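Ribonuclease J (Methanolobus psychrophilus R15, PDB 5HAB) is an archaeal RNase J, an exoribonuclease of the beta-CASP group of metallo-beta-lactamase-fold enzymes, and probably degrades RNA by metal-dependent hydrolysis. Local coordinates at residues R72-E77 with A117-A122; Q137-S140 with V146-N149. The protein carries 1 engineered substitution. All coordinates share one frame; numbering follows the deposited sequence.

Overall arrangement
Both contacts lie on the metallo-beta-lactamase part of the chain, to one side of the chain's middle, with their own centres 11 Å apart. Contact 1 ties the start of helix 75-81 to the loop between helix 113-116 and strand 124-126; contact 2, later in the chain, ties the end of helix 128-138 to the loop before strand 150-152. They meet at N148, whose ND2 lies 2.6 Å from A122 O and 3.1 Å from A117 O, probable hydrogen bonds, while V146 packs on H118. The bound RNA passes nearby without touching: nearest atoms are about 9 Å away from contact 1 and about 7 Å from contact 2.

Contact 1 (R72-E77 with A117-A122); sequences RMHSLE and AHRYAA
H74 and S75 face H118 and R119 across well-separated backbones: the nearest CA atoms, those of S75 and A117, are 10.4 Å apart, and side chains alone span the distance. H74 sits at the N-cap position of helix 75-81, and A117-R119 form a helix-like turn in which Y120 N bonds to A117 O at 3.1 Å. R119 reaches across with an extended chain. Its CG is anti to the carbonyl carbon (chi1 -76°), and the guanidinium edge comes up to S75, whose OG lies close to both terminal nitrogens, 3.0 Å from R119 NH1 and 3.2 Å from R119 NH2. The clear hydrogen-bond partner of that hydroxyl is K115 O, which links the first turn of helix 75-81 to helix 113-116, two peripheral helices of the metallo-beta-lactamase fold. NH2 of R119 lies in the plane of the H74 ring, beside its ND1-CE1 edge and 3.1 Å from H74 CE1; the imidazole and guanidinium planes are nearly perpendicular, 85° apart. H118 covers one guanidinium face, its CE1 3.9 Å above the plane and over the centre. The H74 and H118 imidazoles meet edge on edge, without stacking, with centroids 5.6 Å apart and H74 CE1 3.7 Å from H118 NE2.

Contact 2 (Q137-S140 with V146-N149); sequences QIDS and VKNN
K147 reaches back along the end of helix 128-138 to I138 and D139, using its aliphatic stem for the first and its ammonium group for the second. K147 NZ donates to D139 OD1 in a salt-bridging hydrogen bond of 3.2 Å. NZ approaches from above the carboxylate, 54° out of its plane, and the lysine chain lies roughly perpendicular to the aspartate side chain. Beyond CG the lysine is fully extended, which carries NZ past I138 to the acid. Along the way the isoleucine CG2 methyl packs 3.6 Å from K147 CG, the two side chains running antiparallel alongside one another; I138 also touches I113 of helix 113-116. The lysine stem thus has an apolar neighbour while its ammonium group forms the salt bridge near the surface, where the chain of K147 also touches R142.

The helix ends at I138, and D139 turns out of it; just after, S140 N makes a weak bond to I138 O, 2.9 Å long, and S140 OG bonds to H136 O. In the opposing loop, the N148 amide nitrogen is held by backbone carbonyls of the 117-122 loop, and the backbone of N149 pairs with that of I124. This last pairing leads into the parallel strands 124-126 and 150-152, the latter outermost in its mixed sheet. The contact thus belongs to a beta-alpha-beta crossover, presumably right-handed, at the edge of the metallo-beta-lactamase fold, with K147 joining I138, in the last turn of helix 128-138, and D139, just beyond it, to the loop that returns to the sheet.

Contact 1 (R72-E77 with A117-A122)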
loop_
_atom_site.group_PDB
_atom_site.type_symbol
_atom_site.label_atom_id
_atom_site.label_comp_id
_atom_site.label_asym_id
_atom_site.label_seq_id
_atom_site.Cartn_x
_atom_site.Cartn_y
_atom_site.Cartn_z
ATOM N N ARG B 72 26.061 27.228 -7.736
ATOM C CA ARG B 72 26.477 28.486 -7.126
ATOM C C ARG B 72 26.686 28.277 -5.633
ATOM O O ARG B 72 27.541 28.920 -5.021
ATOM C CB ARG B 72 25.456 29.598 -7.374
ATOM C CG ARG B 72 25.931 30.725 -8.283
ATOM C CD ARG B 72 24.850 31.793 -8.433
ATOM N NE ARG B 72 24.573 32.483 -7.173
ATOM C CZ ARG B 72 23.499 33.234 -6.948
ATOM N NH1 ARG B 72 22.583 33.390 -7.894
ATOM N NH2 ARG B 72 23.335 33.824 -5.771
ATOM N N MET B 73 25.891 27.382 -5.050
ATOM C CA MET B 73 26.021 27.080 -3.631
ATOM C C MET B 73 27.318 26.324 -3.417
ATOM O O MET B 73 27.650 25.425 -4.188
ATOM C CB MET B 73 24.849 26.238 -3.120
ATOM C CG MET B 73 23.492 26.912 -3.171
ATOM S SD MET B 73 22.151 25.783 -2.725
ATOM C CE MET B 73 22.299 24.521 -3.979
ATOM N N HIS B 74 28.061 26.682 -2.376
ATOM C CA HIS B 74 29.254 25.916 -2.057
ATOM C C HIS B 74 28.961 24.886 -0.970
ATOM O O HIS B 74 27.825 24.754 -0.506
ATOM C CB HIS B 74 30.423 26.817 -1.658
ATOM C CG HIS B 74 31.757 26.230 -2.012
ATOM N ND1 HIS B 74 32.584 25.632 -1.084
ATOM C CD2 HIS B 74 32.378 26.098 -3.209
ATOM C CE1 HIS B 74 33.669 25.184 -1.691
ATOM N NE2 HIS B 74 33.569 25.452 -2.980
ATOM N N SER B 75 30.003 24.151 -0.599
ATOM C CA SER B 75 29.902 22.946 0.212
ATOM C C SER B 75 29.050 23.044 1.475
ATOM O O SER B 75 28.242 22.160 1.726
ATOM C CB SER B 75 31.308 22.500 0.610
ATOM O OG SER B 75 32.132 22.369 -0.532
ATOM N N LEU B 76 29.198 24.107 2.256
ATOM C CA LEU B 76 28.563 24.130 3.574
ATOM C C LEU B 76 27.051 24.277 3.492
ATOM O O LEU B 76 26.326 23.717 4.314
ATOM C CB LEU B 76 29.150 25.242 4.447
ATOM C CG LEU B 76 30.261 24.809 5.413
ATOM C CD1 LEU B 76 31.307 23.919 4.741
ATOM C CD2 LEU B 76 30.922 26.021 6.061
ATOM N N GLU B 77 26.573 25.001 2.488
ATOM C CA GLU B 77 25.142 25.204 2.331
ATOM C C GLU B 77 24.515 23.893 1.868
ATOM O O GLU B 77 23.439 23.499 2.325
ATOM C CB GLU B 77 24.869 26.331 1.335
ATOM C CG GLU B 77 23.414 26.510 0.952
ATOM C CD GLU B 77 23.206 27.694 0.024
ATOM O OE1 GLU B 77 22.043 27.981 -0.331
ATOM O OE2 GLU B 77 24.211 28.336 -0.359
ATOM N N ALA B 117 36.128 17.148 -2.604
ATOM C CA ALA B 117 37.395 16.466 -2.870
ATOM C C ALA B 117 38.601 17.415 -2.845
ATOM O O ALA B 117 39.702 17.017 -2.456
ATOM C CB ALA B 117 37.337 15.745 -4.198
ATOM N N HIS B 118 38.389 18.671 -3.230
ATOM C CA HIS B 118 39.494 19.617 -3.385
ATOM C C HIS B 118 40.097 20.051 -2.051
ATOM O O HIS B 118 41.127 20.722 -2.025
ATOM C CB HIS B 118 39.043 20.851 -4.176
ATOM C CG HIS B 118 37.981 21.657 -3.495
ATOM N ND1 HIS B 118 38.244 22.480 -2.423
ATOM C CD2 HIS B 118 36.657 21.780 -3.749
ATOM C CE1 HIS B 118 37.124 23.065 -2.034
ATOM N NE2 HIS B 118 36.147 22.658 -2.824
ATOM N N ARG B 119 39.442 19.696 -0.949
ATOM C CA ARG B 119 39.944 20.040 0.378
ATOM C C ARG B 119 40.907 18.998 0.935
ATOM O O ARG B 119 41.541 19.221 1.965
ATOM C CB ARG B 119 38.784 20.241 1.350
ATOM C CG ARG B 119 38.081 21.562 1.155
ATOM C CD ARG B 119 37.086 21.842 2.258
ATOM N NE ARG B 119 36.273 23.000 1.912
ATOM C CZ ARG B 119 35.076 22.920 1.347
ATOM N NH1 ARG B 119 34.565 21.731 1.053
ATOM N NH2 ARG B 119 34.398 24.023 1.060
ATOM N N TYR B 120 41.015 17.860 0.260
ATOM C CA TYR B 120 41.906 16.799 0.714
ATOM C C TYR B 120 43.147 16.731 -0.166
ATOM O O TYR B 120 43.062 16.857 -1.388
ATOM C CB TYR B 120 41.182 15.449 0.732
ATOM C CG TYR B 120 40.002 15.418 1.673
ATOM C CD1 TYR B 120 40.167 15.108 3.018
ATOM C CD2 TYR B 120 38.726 15.726 1.222
ATOM C CE1 TYR B 120 39.089 15.090 3.884
ATOM C CE2 TYR B 120 37.644 15.714 2.080
ATOM C CZ TYR B 120 37.829 15.396 3.407
ATOM O OH TYR B 120 36.745 15.385 4.253
ATOM N N ALA B 121 44.299 16.544 0.470
ATOM C CA ALA B 121 45.563 16.403 -0.239
ATOM C C ALA B 121 45.768 14.948 -0.642
ATOM O O ALA B 121 46.638 14.251 -0.113
ATOM C CB ALA B 121 46.716 16.894 0.621
ATOM N N ALA B 122 44.940 14.490 -1.575
ATOM C CA ALA B 122 44.931 13.090 -1.972
ATOM C C ALA B 122 44.487 12.943 -3.424
ATOM O O ALA B 122 43.689 13.740 -3.916
ATOM C CB ALA B 122 44.019 12.281 -1.044
#

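Contact 2 (Q137-S140 with V146-N149)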
loop_
_atom_site.group_PDB
_atom_site.type_symbol
_atom_site.label_atom_id
_atom_site.label_comp_id
_atom_site.label_asym_id
_atom_site.label_seq_id
_atom_site.Cartn_x
_atom_site.Cartn_y
_atom_site.Cartn_z
ATOM N N GLN B 137 33.776 16.129 -15.276
ATOM C CA GLN B 137 32.951 16.868 -14.330
ATOM C C GLN B 137 33.743 17.976 -13.625
ATOM O O GLN B 137 33.245 19.090 -13.471
ATOM C CB GLN B 137 32.339 15.913 -13.311
ATOM C CG GLN B 137 31.731 16.585 -12.106
ATOM C CD GLN B 137 30.960 15.608 -11.245
ATOM O OE1 GLN B 137 31.518 14.987 -10.340
ATOM N NE2 GLN B 137 29.667 15.466 -11.523
ATOM N N ILE B 138 34.952 17.656 -13.166
ATOM C CA ILE B 138 35.815 18.627 -12.490
ATOM C C ILE B 138 36.055 19.850 -13.371
ATOM O O ILE B 138 36.037 20.990 -12.898
ATOM C CB ILE B 138 37.157 17.987 -12.076
ATOM C CG1 ILE B 138 36.942 16.939 -10.980
ATOM C CG2 ILE B 138 38.142 19.049 -11.614
ATOM C CD1 ILE B 138 36.383 17.508 -9.698
ATOM N N ASP B 139 36.266 19.601 -14.662
ATOM C CA ASP B 139 36.459 20.665 -15.644
ATOM C C ASP B 139 35.126 21.302 -16.029
ATOM O O ASP B 139 34.907 21.645 -17.190
ATOM C CB ASP B 139 37.169 20.135 -16.894
ATOM C CG ASP B 139 38.444 19.373 -16.568
ATOM O OD1 ASP B 139 38.998 19.580 -15.465
ATOM O OD2 ASP B 139 38.896 18.572 -17.418
ATOM N N SER B 140 34.230 21.445 -15.059
ATOM C CA SER B 140 32.902 21.978 -15.323
ATOM C C SER B 140 32.375 22.747 -14.117
ATOM O O SER B 140 31.191 22.674 -13.790
ATOM C CB SER B 140 31.932 20.852 -15.695
ATOM O OG SER B 140 32.449 20.042 -16.739
ATOM N N VAL B 146 41.847 24.043 -7.578
ATOM C CA VAL B 146 42.639 22.862 -7.244
ATOM C C VAL B 146 41.956 21.576 -7.719
ATOM O O VAL B 146 40.804 21.310 -7.380
ATOM C CB VAL B 146 42.924 22.804 -5.730
ATOM C CG1 VAL B 146 41.698 23.253 -4.937
ATOM C CG2 VAL B 146 43.352 21.398 -5.319
ATOM N N LYS B 147 42.678 20.787 -8.512
ATOM C CA LYS B 147 42.169 19.517 -9.018
ATOM C C LYS B 147 43.021 18.353 -8.529
ATOM O O LYS B 147 44.227 18.326 -8.775
ATOM C CB LYS B 147 42.147 19.503 -10.548
ATOM C CG LYS B 147 41.373 20.626 -11.200
ATOM C CD LYS B 147 41.553 20.572 -12.711
ATOM C CE LYS B 147 40.895 21.755 -13.398
ATOM N NZ LYS B 147 41.198 21.780 -14.856
ATOM N N ASN B 148 42.406 17.394 -7.844
ATOM C CA ASN B 148 43.137 16.210 -7.406
ATOM C C ASN B 148 43.580 15.456 -8.657
ATOM O O ASN B 148 42.830 15.386 -9.631
ATOM C CB ASN B 148 42.260 15.318 -6.518
ATOM C CG ASN B 148 41.629 16.076 -5.357
ATOM O OD1 ASN B 148 40.813 16.980 -5.555
ATOM N ND2 ASN B 148 41.998 15.698 -4.135
ATOM N N ASN B 149 44.777 14.881 -8.644
ATOM C CA ASN B 149 45.171 14.026 -9.759
ATOM C C ASN B 149 44.341 12.752 -9.705
ATOM O O ASN B 149 43.988 12.273 -8.626
ATOM C CB ASN B 149 46.677 13.712 -9.748
ATOM C CG ASN B 149 47.125 13.012 -8.484
ATOM O OD1 ASN B 149 46.905 13.506 -7.378
ATOM N ND2 ASN B 149 47.764 11.854 -8.642
#